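Trichothecene 3-O-acetyltransferase (Fusarium sporotrichioides, PDB 2ZBA) transfers an acetyl group from acetyl-CoA to the C3 hydroxyl of trichothecenes, a step in the biosynthesis of mycotoxins such as T-2 toxin. Local coordinates at residues Leu25-Thr30 / Thr130-Pro135; Gly67-Glu72 / Ser82-Tyr87; Asn123-Arg128 / Ile158-Gly163; Ala237-Phe242 / Pro411-Phe416. All blocks are in the same frame, centred on the assembly; numbering follows the deposited sequence.

Interaction 1: Leu25-Thr30 / Thr130-Pro135. With ZBA (12,13-Epoxytrichothec-9-ene-3,4,8,15-tetrol-4,15-diacetate-8-isovalerate), chain F.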
# COMPACT_ATOMS: atom_id res chain seq x y z
N LEU A 25 -10.37 6.42 -3.13
CA LEU A 25 -9.27 6.76 -2.22
C LEU A 25 -9.78 7.48 -0.99
O LEU A 25 -9.20 7.39 0.10
CB LEU A 25 -8.20 7.59 -2.92
CG LEU A 25 -7.49 6.90 -4.09
CD1 LEU A 25 -6.55 7.85 -4.82
CD2 LEU A 25 -6.77 5.64 -3.62
N LEU A 26 -10.89 8.20 -1.15
CA LEU A 26 -11.44 9.01 -0.06
C LEU A 26 -12.22 8.17 0.95
O LEU A 26 -12.55 8.66 2.03
CB LEU A 26 -12.26 10.18 -0.60
CG LEU A 26 -11.39 11.31 -1.16
CD1 LEU A 26 -12.14 12.19 -2.16
CD2 LEU A 26 -10.83 12.13 -0.00
N SER A 27 -12.46 6.90 0.62
CA SER A 27 -13.11 5.93 1.51
C SER A 27 -12.16 4.91 2.17
O SER A 27 -12.61 3.99 2.86
CB SER A 27 -14.20 5.17 0.74
OG SER A 27 -15.37 5.96 0.62
N ILE A 28 -10.86 5.07 1.96
CA ILE A 28 -9.89 4.05 2.37
C ILE A 28 -8.86 4.57 3.37
O ILE A 28 -8.33 5.67 3.21
CB ILE A 28 -9.21 3.38 1.12
CG1 ILE A 28 -10.25 2.60 0.31
CG2 ILE A 28 -8.00 2.47 1.50
CD1 ILE A 28 -9.80 2.35 -1.14
N TYR A 29 -8.57 3.77 4.40
CA TYR A 29 -7.39 3.98 5.24
C TYR A 29 -6.34 2.92 4.97
O TYR A 29 -6.62 1.73 5.02
CB TYR A 29 -7.74 4.01 6.73
CG TYR A 29 -8.22 5.37 7.16
CD1 TYR A 29 -9.58 5.68 7.17
CD2 TYR A 29 -7.32 6.34 7.53
CE1 TYR A 29 -10.03 6.95 7.54
CE2 TYR A 29 -7.75 7.61 7.91
CZ TYR A 29 -9.10 7.90 7.92
OH TYR A 29 -9.51 9.16 8.29
N THR A 30 -5.13 3.37 4.64
CA THR A 30 -3.98 2.46 4.58
C THR A 30 -3.47 2.18 5.99
O THR A 30 -3.24 3.11 6.76
CB THR A 30 -2.84 3.05 3.74
OG1 THR A 30 -3.31 3.25 2.40
CG2 THR A 30 -1.64 2.07 3.69
N THR A 130 -10.02 -0.36 7.32
CA THR A 130 -9.51 -0.06 5.99
C THR A 130 -10.61 0.52 5.09
O THR A 130 -10.41 1.53 4.42
CB THR A 130 -8.89 -1.33 5.32
OG1 THR A 130 -7.80 -1.80 6.13
CG2 THR A 130 -8.36 -1.01 3.91
N LEU A 131 -11.78 -0.11 5.11
CA LEU A 131 -12.90 0.25 4.24
C LEU A 131 -14.01 0.99 5.00
O LEU A 131 -14.30 0.67 6.15
CB LEU A 131 -13.46 -0.99 3.54
CG LEU A 131 -12.50 -1.87 2.71
CD1 LEU A 131 -13.15 -3.18 2.28
CD2 LEU A 131 -11.96 -1.15 1.50
N ALA A 132 -14.63 1.97 4.34
CA ALA A 132 -15.72 2.74 4.96
C ALA A 132 -17.04 1.94 5.05
O ALA A 132 -18.01 2.22 4.35
CB ALA A 132 -15.94 4.06 4.24
N ILE A 133 -17.02 0.92 5.90
CA ILE A 133 -18.19 0.13 6.26
C ILE A 133 -18.48 0.42 7.72
O ILE A 133 -17.57 0.57 8.53
CB ILE A 133 -17.93 -1.38 6.09
N GLY A 134 -19.76 0.50 8.07
CA GLY A 134 -20.17 0.88 9.41
C GLY A 134 -19.95 2.36 9.64
O GLY A 134 -19.74 3.11 8.67
N PRO A 135 -20.01 2.81 10.90
CA PRO A 135 -19.78 4.23 11.22
C PRO A 135 -18.30 4.51 11.54
O PRO A 135 -17.62 3.64 12.09
CB PRO A 135 -20.65 4.44 12.46
CG PRO A 135 -20.66 3.07 13.16
CD PRO A 135 -20.30 2.02 12.12
O18 ZBA F . -9.52 -2.68 -4.70
C44 ZBA F . -9.93 -1.66 -4.20
C45 ZBA F . -11.15 -0.91 -4.58
C46 ZBA F . -11.93 -0.34 -3.46
C48 ZBA F . -12.56 -1.14 -2.43
C47 ZBA F . -12.17 1.11 -3.26
O17 ZBA F . -9.25 -1.12 -3.18
C31 ZBA F . -7.89 -1.55 -2.85
C30 ZBA F . -6.91 -1.14 -3.94
C32 ZBA F . -7.62 -1.02 -1.48
C39 ZBA F . -8.57 -1.50 -0.43
C33 ZBA F . -6.61 -0.21 -1.25
C34 ZBA F . -5.62 0.20 -2.29
O10 ZBA F . -4.49 -0.75 -2.22
C29 ZBA F . -6.15 0.22 -3.77
C38 ZBA F . -7.13 1.41 -3.92
O12 ZBA F . -8.05 1.15 -5.01
C40 ZBA F . -8.66 2.20 -5.55
C41 ZBA F . -9.63 1.79 -6.60
O13 ZBA F . -8.47 3.30 -5.26
C28 ZBA F . -4.91 0.37 -4.79
C37 ZBA F . -5.42 0.53 -6.26
C35 ZBA F . -3.99 -0.84 -4.58
C25 ZBA F . -3.45 -0.61 -3.22
C36 ZBA F . -3.99 -2.10 -5.28
O11 ZBA F . -2.96 -1.13 -5.53
C27 ZBA F . -3.91 1.52 -4.33
C26 ZBA F . -2.90 0.77 -3.47
O16 ZBA F . -2.57 1.41 -2.26
O14 ZBA F . -3.19 2.24 -5.38

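Interaction 2: Gly67-Glu72 / Ser82-Tyr87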
# COMPACT_ATOMS: atom_id res chain seq x y z
N GLY A 67 -4.30 17.23 10.91
CA GLY A 67 -5.54 17.66 10.30
C GLY A 67 -6.52 16.55 9.97
O GLY A 67 -6.34 15.39 10.38
N GLN A 68 -7.56 16.93 9.23
CA GLN A 68 -8.62 16.03 8.81
C GLN A 68 -8.99 16.34 7.35
O GLN A 68 -8.82 17.46 6.88
CB GLN A 68 -9.85 16.18 9.73
CG GLN A 68 -10.56 17.52 9.59
CD GLN A 68 -11.76 17.69 10.49
OE1 GLN A 68 -12.78 17.02 10.34
NE2 GLN A 68 -11.65 18.64 11.42
N VAL A 69 -9.50 15.33 6.65
CA VAL A 69 -9.94 15.48 5.28
C VAL A 69 -11.43 15.88 5.25
O VAL A 69 -12.28 15.26 5.88
CB VAL A 69 -9.65 14.20 4.45
CG1 VAL A 69 -10.17 14.33 2.99
CG2 VAL A 69 -8.13 13.90 4.43
N LYS A 70 -11.71 16.96 4.53
CA LYS A 70 -13.05 17.47 4.38
C LYS A 70 -13.35 17.60 2.88
O LYS A 70 -12.50 18.06 2.11
CB LYS A 70 -13.13 18.84 5.06
CG LYS A 70 -14.41 19.61 4.85
CD LYS A 70 -14.07 21.08 4.58
CE LYS A 70 -14.99 22.01 5.34
NZ LYS A 70 -14.54 23.41 5.21
N THR A 71 -14.54 17.17 2.46
CA THR A 71 -14.94 17.25 1.06
C THR A 71 -16.03 18.32 0.89
O THR A 71 -17.10 18.21 1.49
CB THR A 71 -15.41 15.88 0.54
OG1 THR A 71 -14.37 14.92 0.76
CG2 THR A 71 -15.74 15.94 -0.97
N GLU A 72 -15.72 19.34 0.10
CA GLU A 72 -16.60 20.50 -0.14
C GLU A 72 -17.30 20.45 -1.49
O GLU A 72 -16.73 19.99 -2.47
CB GLU A 72 -15.77 21.78 -0.13
CG GLU A 72 -15.69 22.47 1.21
CD GLU A 72 -15.14 23.87 1.09
OE1 GLU A 72 -14.02 24.02 0.56
OE2 GLU A 72 -15.85 24.83 1.51
N SER A 82 -11.72 17.96 -2.13
CA SER A 82 -11.30 17.64 -0.78
C SER A 82 -10.01 18.37 -0.43
O SER A 82 -9.18 18.69 -1.29
CB SER A 82 -11.13 16.12 -0.61
OG SER A 82 -12.34 15.44 -0.91
N LYS A 83 -9.87 18.63 0.86
CA LYS A 83 -8.79 19.43 1.40
C LYS A 83 -8.48 18.98 2.84
O LYS A 83 -9.31 18.35 3.50
CB LYS A 83 -9.19 20.91 1.36
CG LYS A 83 -10.42 21.25 2.25
CD LYS A 83 -10.77 22.73 2.25
CE LYS A 83 -11.16 23.23 0.85
NZ LYS A 83 -11.48 24.70 0.86
N ILE A 84 -7.28 19.32 3.31
CA ILE A 84 -6.86 19.03 4.69
C ILE A 84 -7.05 20.31 5.51
O ILE A 84 -6.50 21.35 5.16
CB ILE A 84 -5.36 18.55 4.76
CG1 ILE A 84 -5.18 17.21 4.03
CG2 ILE A 84 -4.89 18.45 6.25
CD1 ILE A 84 -3.74 16.88 3.61
N ILE A 85 -7.85 20.21 6.58
CA ILE A 85 -8.14 21.34 7.48
C ILE A 85 -7.84 20.93 8.93
O ILE A 85 -7.73 19.73 9.21
CB ILE A 85 -9.64 21.80 7.38
CG1 ILE A 85 -10.59 20.66 7.80
CG2 ILE A 85 -9.95 22.37 6.00
CD1 ILE A 85 -12.03 21.09 8.11
N PRO A 86 -7.71 21.93 9.85
CA PRO A 86 -7.47 21.64 11.27
C PRO A 86 -8.46 20.69 11.92
O PRO A 86 -9.65 20.66 11.58
CB PRO A 86 -7.54 23.03 11.94
CG PRO A 86 -7.09 23.96 10.87
CD PRO A 86 -7.72 23.39 9.61
N TYR A 87 -7.96 19.91 12.86
CA TYR A 87 -8.77 18.99 13.61
C TYR A 87 -8.31 19.07 15.07
O TYR A 87 -8.64 20.05 15.76
CB TYR A 87 -8.65 17.60 12.99
CG TYR A 87 -9.40 16.48 13.65
CD1 TYR A 87 -10.70 16.65 14.14
CD2 TYR A 87 -8.83 15.22 13.73
CE1 TYR A 87 -11.39 15.58 14.73
CE2 TYR A 87 -9.52 14.15 14.31
CZ TYR A 87 -10.78 14.34 14.80
OH TYR A 87 -11.43 13.25 15.36

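Interaction 3: Asn123-Arg128 / Ile158-Gly163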
# COMPACT_ATOMS: atom_id res chain seq x y z
N ASN A 123 -9.55 -5.08 13.40
CA ASN A 123 -10.51 -4.75 14.43
C ASN A 123 -9.82 -4.76 15.79
O ASN A 123 -10.13 -3.96 16.68
CB ASN A 123 -11.69 -5.73 14.34
CG ASN A 123 -12.43 -5.65 12.98
OD1 ASN A 123 -12.56 -6.64 12.25
ND2 ASN A 123 -12.90 -4.46 12.63
N VAL A 124 -8.83 -5.65 15.90
CA VAL A 124 -8.04 -5.81 17.14
C VAL A 124 -6.88 -4.79 17.21
O VAL A 124 -6.65 -4.18 18.26
CB VAL A 124 -7.51 -7.28 17.28
CG1 VAL A 124 -6.56 -7.42 18.46
CG2 VAL A 124 -8.64 -8.28 17.41
N VAL A 125 -6.16 -4.60 16.10
CA VAL A 125 -4.91 -3.82 16.16
C VAL A 125 -4.91 -2.39 15.60
O VAL A 125 -3.99 -1.62 15.89
CB VAL A 125 -3.68 -4.62 15.59
CG1 VAL A 125 -3.40 -5.86 16.45
CG2 VAL A 125 -3.88 -4.99 14.10
N ALA A 126 -5.95 -2.02 14.86
CA ALA A 126 -5.99 -0.73 14.16
C ALA A 126 -7.06 0.23 14.71
O ALA A 126 -8.13 -0.22 15.17
CB ALA A 126 -6.21 -0.95 12.67
N PRO A 127 -6.79 1.56 14.68
CA PRO A 127 -7.73 2.52 15.27
C PRO A 127 -8.98 2.76 14.43
O PRO A 127 -10.01 3.19 14.97
CB PRO A 127 -6.90 3.80 15.40
CG PRO A 127 -5.88 3.70 14.29
CD PRO A 127 -5.58 2.22 14.14
N ARG A 128 -8.89 2.49 13.13
CA ARG A 128 -10.03 2.56 12.21
C ARG A 128 -9.89 1.50 11.15
O ARG A 128 -8.79 1.07 10.83
CB ARG A 128 -10.00 3.88 11.45
CG ARG A 128 -10.56 5.05 12.13
CD ARG A 128 -10.60 6.10 11.07
NE ARG A 128 -11.70 5.86 10.14
CZ ARG A 128 -12.71 6.71 9.96
NH1 ARG A 128 -13.68 6.43 9.10
NH2 ARG A 128 -12.74 7.86 10.64
N ILE A 158 2.55 -3.80 19.52
CA ILE A 158 2.18 -3.54 18.12
C ILE A 158 1.79 -2.07 17.92
O ILE A 158 0.82 -1.57 18.51
CB ILE A 158 1.02 -4.45 17.64
CG1 ILE A 158 1.39 -5.92 17.82
CG2 ILE A 158 0.70 -4.17 16.16
CD1 ILE A 158 0.25 -6.87 17.54
N LEU A 159 2.56 -1.38 17.09
CA LEU A 159 2.19 -0.03 16.70
C LEU A 159 1.56 -0.10 15.31
O LEU A 159 2.17 -0.63 14.37
CB LEU A 159 3.40 0.88 16.67
CG LEU A 159 3.15 2.28 16.13
CD1 LEU A 159 2.20 3.07 17.03
CD2 LEU A 159 4.46 2.98 16.03
N THR A 160 0.34 0.42 15.21
CA THR A 160 -0.38 0.44 13.94
C THR A 160 -0.58 1.87 13.50
O THR A 160 -1.01 2.70 14.31
CB THR A 160 -1.72 -0.25 14.07
OG1 THR A 160 -1.51 -1.61 14.48
CG2 THR A 160 -2.46 -0.23 12.73
N VAL A 161 -0.24 2.18 12.25
CA VAL A 161 -0.42 3.54 11.71
C VAL A 161 -1.40 3.56 10.53
O VAL A 161 -1.23 2.80 9.56
CB VAL A 161 0.91 4.19 11.31
CG1 VAL A 161 0.69 5.65 10.91
CG2 VAL A 161 1.93 4.09 12.46
N ASN A 162 -2.41 4.44 10.64
CA ASN A 162 -3.47 4.61 9.62
C ASN A 162 -3.31 5.92 8.86
O ASN A 162 -3.08 6.95 9.47
CB ASN A 162 -4.87 4.62 10.27
CG ASN A 162 -5.44 3.24 10.44
OD1 ASN A 162 -4.80 2.33 10.98
ND2 ASN A 162 -6.68 3.06 9.97
N GLY A 163 -3.43 5.87 7.54
CA GLY A 163 -3.34 7.08 6.71
C GLY A 163 -4.50 7.12 5.72
O GLY A 163 -4.74 6.16 5.03

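Interaction 4: Ala237-Phe242 / Pro411-Phe416. With ZBA (12,13-Epoxytrichothec-9-ene-3,4,8,15-tetrol-4,15-diacetate-8-isovalerate), chain F.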
# COMPACT_ATOMS: atom_id res chain seq x y z
N ALA A 237 -13.99 -16.06 -0.12
CA ALA A 237 -12.55 -15.75 -0.25
C ALA A 237 -11.85 -15.53 1.09
O ALA A 237 -12.51 -15.38 2.12
CB ALA A 237 -12.36 -14.52 -1.13
N THR A 238 -10.52 -15.52 1.07
CA THR A 238 -9.73 -15.23 2.28
C THR A 238 -8.47 -14.41 1.98
O THR A 238 -8.20 -14.08 0.82
CB THR A 238 -9.27 -16.51 3.04
OG1 THR A 238 -8.28 -17.22 2.28
CG2 THR A 238 -10.43 -17.43 3.32
N TRP A 239 -7.74 -14.09 3.04
CA TRP A 239 -6.44 -13.46 2.97
C TRP A 239 -5.39 -14.45 3.51
O TRP A 239 -5.66 -15.21 4.44
CB TRP A 239 -6.43 -12.20 3.83
CG TRP A 239 -7.01 -10.97 3.19
CD1 TRP A 239 -8.24 -10.43 3.42
CD2 TRP A 239 -6.37 -10.11 2.23
NE1 TRP A 239 -8.41 -9.28 2.66
CE2 TRP A 239 -7.28 -9.07 1.92
CE3 TRP A 239 -5.12 -10.12 1.60
CZ2 TRP A 239 -6.98 -8.07 0.99
CZ3 TRP A 239 -4.81 -9.10 0.69
CH2 TRP A 239 -5.74 -8.10 0.40
N ALA A 240 -4.18 -14.41 2.94
CA ALA A 240 -3.04 -15.16 3.48
C ALA A 240 -1.71 -14.48 3.16
O ALA A 240 -1.55 -13.94 2.07
CB ALA A 240 -3.04 -16.58 2.95
N PHE A 241 -0.78 -14.48 4.12
CA PHE A 241 0.63 -14.21 3.85
C PHE A 241 1.35 -15.42 3.23
O PHE A 241 1.11 -16.57 3.61
CB PHE A 241 1.40 -13.82 5.13
CG PHE A 241 1.09 -12.47 5.67
CD1 PHE A 241 0.76 -11.40 4.84
CD2 PHE A 241 1.18 -12.24 7.05
CE1 PHE A 241 0.49 -10.14 5.36
CE2 PHE A 241 0.91 -10.99 7.58
CZ PHE A 241 0.56 -9.93 6.73
N PHE A 242 2.24 -15.14 2.27
CA PHE A 242 3.17 -16.13 1.71
C PHE A 242 4.58 -15.53 1.74
O PHE A 242 4.75 -14.34 1.47
CB PHE A 242 2.83 -16.53 0.25
CG PHE A 242 1.54 -17.30 0.10
CD1 PHE A 242 1.55 -18.68 0.05
CD2 PHE A 242 0.33 -16.63 -0.06
CE1 PHE A 242 0.35 -19.40 -0.12
CE2 PHE A 242 -0.85 -17.33 -0.23
CZ PHE A 242 -0.85 -18.71 -0.25
N PRO A 411 -2.29 -5.20 8.47
CA PRO A 411 -3.48 -5.85 9.07
C PRO A 411 -4.50 -6.42 8.07
O PRO A 411 -4.62 -5.96 6.93
CB PRO A 411 -4.10 -4.73 9.89
CG PRO A 411 -2.97 -3.86 10.25
CD PRO A 411 -2.06 -3.87 9.05
N ARG A 412 -5.22 -7.45 8.53
CA ARG A 412 -6.20 -8.13 7.73
C ARG A 412 -7.52 -7.36 7.75
O ARG A 412 -7.97 -6.87 8.78
CB ARG A 412 -6.41 -9.55 8.27
CG ARG A 412 -7.38 -10.39 7.44
CD ARG A 412 -7.44 -11.84 7.90
NE ARG A 412 -7.55 -11.98 9.36
CZ ARG A 412 -8.67 -11.85 10.06
NH1 ARG A 412 -9.82 -11.59 9.45
NH2 ARG A 412 -8.65 -11.98 11.38
N PHE A 413 -8.13 -7.24 6.58
CA PHE A 413 -9.47 -6.71 6.51
C PHE A 413 -10.32 -7.68 5.71
O PHE A 413 -9.93 -8.82 5.54
CB PHE A 413 -9.49 -5.26 5.98
CG PHE A 413 -8.83 -5.07 4.64
CD1 PHE A 413 -9.60 -4.92 3.49
CD2 PHE A 413 -7.45 -4.98 4.53
CE1 PHE A 413 -9.02 -4.71 2.25
CE2 PHE A 413 -6.84 -4.76 3.28
CZ PHE A 413 -7.63 -4.62 2.14
N GLU A 414 -11.48 -7.23 5.25
CA GLU A 414 -12.41 -8.10 4.51
C GLU A 414 -11.71 -8.73 3.32
O GLU A 414 -10.88 -8.08 2.71
CB GLU A 414 -13.62 -7.29 4.00
CG GLU A 414 -14.61 -6.93 5.08
CD GLU A 414 -14.35 -5.57 5.71
OE1 GLU A 414 -13.39 -4.87 5.30
OE2 GLU A 414 -15.14 -5.20 6.61
N PRO A 415 -12.06 -9.99 3.01
CA PRO A 415 -11.58 -10.67 1.82
C PRO A 415 -11.88 -9.83 0.59
O PRO A 415 -12.94 -9.22 0.51
CB PRO A 415 -12.40 -11.96 1.79
CG PRO A 415 -12.72 -12.21 3.21
CD PRO A 415 -12.95 -10.86 3.80
N PHE A 416 -10.94 -9.75 -0.33
CA PHE A 416 -11.07 -8.90 -1.48
C PHE A 416 -10.34 -9.59 -2.61
O PHE A 416 -9.14 -9.41 -2.80
CB PHE A 416 -10.45 -7.55 -1.16
CG PHE A 416 -11.00 -6.44 -1.97
CD1 PHE A 416 -11.81 -5.48 -1.37
CD2 PHE A 416 -10.68 -6.31 -3.32
CE1 PHE A 416 -12.31 -4.43 -2.11
CE2 PHE A 416 -11.18 -5.26 -4.07
CZ PHE A 416 -12.00 -4.32 -3.47
O18 ZBA F . -9.52 -2.68 -4.70
C44 ZBA F . -9.93 -1.66 -4.20
C45 ZBA F . -11.15 -0.91 -4.58
C46 ZBA F . -11.93 -0.34 -3.46
C48 ZBA F . -12.56 -1.14 -2.43
C47 ZBA F . -12.17 1.11 -3.26
O17 ZBA F . -9.25 -1.12 -3.18
C31 ZBA F . -7.89 -1.55 -2.85
C30 ZBA F . -6.91 -1.14 -3.94
C32 ZBA F . -7.62 -1.02 -1.48
C39 ZBA F . -8.57 -1.50 -0.43
C33 ZBA F . -6.61 -0.21 -1.25
C34 ZBA F . -5.62 0.20 -2.29
O10 ZBA F . -4.49 -0.75 -2.22
C29 ZBA F . -6.15 0.22 -3.77
C38 ZBA F . -7.13 1.41 -3.92
O12 ZBA F . -8.05 1.15 -5.01
C40 ZBA F . -8.66 2.20 -5.55
C41 ZBA F . -9.63 1.79 -6.60
O13 ZBA F . -8.47 3.30 -5.26
C28 ZBA F . -4.91 0.37 -4.79
C37 ZBA F . -5.42 0.53 -6.26
C35 ZBA F . -3.99 -0.84 -4.58
C25 ZBA F . -3.45 -0.61 -3.22
C36 ZBA F . -3.99 -2.10 -5.28
O11 ZBA F . -2.96 -1.13 -5.53
C27 ZBA F . -3.91 1.52 -4.33
C26 ZBA F . -2.90 0.77 -3.47
O16 ZBA F . -2.57 1.41 -2.26
O14 ZBA F . -3.19 2.24 -5.38

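Interaction 1: Leu25-Thr30 / Thr130-Pro135
S27, I28 and Y29 meet T130, L131 and A132 mainly through their backbones, where the start of strand 29-37 lies beside the loop that follows helix 122-125. In this BAHD-superfamily acyltransferase the contact forms part of the wall of the trichothecene pocket. The firm bond runs from Y29 N to T130 O at 2.9 Å; it is nearly straight (163°) and lies in the carbonyl plane on a lone pair. The same oxygen also receives the CA-H of I28, with CA 3.3 Å from T130 O. Further along, A132, the centre of an inverse gamma turn, sends its N to S27 O in a bond that is weak and strongly bent. The T130 hydroxyl turns to R410, while its methyl, CG2, packs 3.4 Å from Y29 O. Y29 carries its own OH off to P144 O. L25, I28 and L131 face the bound T-2 toxin. L131 brings CD2 to the toxin's ring methyl C39 at 3.9 Å, and L25 CD2 meets the acetate carbonyl oxygen O13 at 3.3 Å. I28 places CG1 anti to its carbonyl carbon (chi1 -66°), and from there CD1 reaches isovalerate methyl C47 at 3.4 Å.

Interaction 2: Gly67-Glu72 / Ser82-Tyr87
Q68 and I85, K70 and K83, V69 and I84, and T71 and S82 pair across an antiparallel beta hairpin formed by strands 68-72 and 81-85, whose short axes run 141° apart. Q68 with I85 and K70 with K83 are the hydrogen-bonded pairs; the other two are non-hydrogen-bonded. On the face bearing Q68, K70, K83 and I85, the Q68, K83 and I85 side chains lean across to the other strand. Q68 holds CG between its backbone N and carbonyl carbon (chi1 68°) and continues extended, which lays CG 3.6 Å from I85 CG1 and delivers NE2 to P86 O at 2.8 Å. That oxygen lies close to the amide plane. Y87 comes at about a right angle to the Q68 chain, its ring plane 57° from the amide, with CD1 3.5 Å from Q68 NE2. I85 extends toward K70, whose chain passes its tip at roughly a right angle, CB standing 3.9 Å from I85 CD1. Beyond K70 is a salt bridge, K83 NZ to E72 OE1; the ammonium sits on the syn side of the carboxylate, though tilted out of its plane, and is shared with D13, an arrangement that probably offsets the nearby like charge of K70. On the opposite face V69, S82 and I84 are buried, and L26 of helix 23-26 packs on V69 and S82. At the T71 end of this face two hydroxyls share a hydrogen bond, T71 OG1 to S82 OG at 2.7 Å, with either able to donate.

Interaction 3: Asn123-Arg128 / Ile158-Gly163
From V125 to R128 the chain leaves helix 122-125 and runs only 15° off the direction of strand 156-164, with the A126 and T160 CA atoms 5.7 Å apart. The strand spends its backbone bonds on its sheet neighbours, strands 29-37 and 146-153, so here I158, T160 and N162 make the contact with side chains. T160 sets OG1 anti to its carbonyl carbon (chi1 -59°) and donates to V125 O at 2.9 Å, coming in from above the carbonyl plane, 57° out of it. Its methyl CG2 is thereby turned to A126 CB, 3.8 Å away. N162 does likewise for R128: ND2 reaches R128 O at 3.0 Å, also from above the carbonyl plane. On the other side of the same amide, OD1 faces the P127 ring, 3.3 Å from CD. V125 CG1 and I158 CD1 add an apolar touch at 3.9 Å. The carbonyl of V125 takes a second bond from N151 ND2, and T160 OG1 is also bonded to S33 OG. Two side-chain donors of strand 156-164, with N151 beside them, thus fasten the helix exit to the sheet, while N162 OD1 stays buried without a hydrogen-bond partner, eased at most by the weakly polar CH groups of P127.

Interaction 4: Ala237-Phe242 / Pro411-Phe416
W239 supplies the one hydrogen bond between the segments: its indole NE1 donates to E414 O at 2.7 Å, nearly straight at 165°. The oxygen sits at the indole edge, within a few degrees of the ring plane, whereas seen from the peptide the donor stands above the carbonyl plane and not on a lone pair. F413 O is also close to NE1 of W239, but at too poor an angle to bond.

Aromatic contact comes next. The six-membered ring of W239 and the F413 ring sit obliquely, centroids 5.2 Å apart and planes at 50°, with W239 CE2 over one face of the phenyl and W239 CZ2 3.7 Å from F413 CZ. F413 gets there by holding CG between its backbone N and carbonyl carbon (chi1 56°). All this happens where strand 237-244 of the seven-stranded sheet runs beside the loop linking strand 407-409, at the edge of the five-stranded sheet, to strand 419-422 in the larger one. The W239 side chain points from the strand to this loop.

Apolar contacts add to this. W239 CZ2 touches F416 CB at 4.1 Å, R412 lays its CG near CB and CD1 of W239, and at the start of the strand A237 CB meets P415 CB at 3.9 Å.

The main ligand contact is made by the F416 ring, which leads away from W239 toward the isovalerate of T-2 toxin: CE1 lies 3.3 Å from methyl C48, and CE2 is 3.1 Å from the ester carbonyl O18.

In the fold
Interactions 1 and 4, with centres about 16 Å apart, contribute to the same trichothecene pocket from different parts of the chain, and they touch where L131 and T130 pack on F413. Interaction 3, its centre about 13 Å from that of interaction 1, reaches the same five-stranded sheet: strands 29-37 and 156-164 are neighbours, T30 N lies 2.8 Å from G163 O, and the segments of the two contacts alternate along the sequence. Interaction 3 also reaches interaction 4 through V125 and P411. The hairpin of interaction 2 falls between the two halves of interaction 1 in sequence and meets it through L26, but its centre is about 30 Å from that of interaction 4. Through these touches the pocket residues are joined to the five-stranded sheet and to the hairpin.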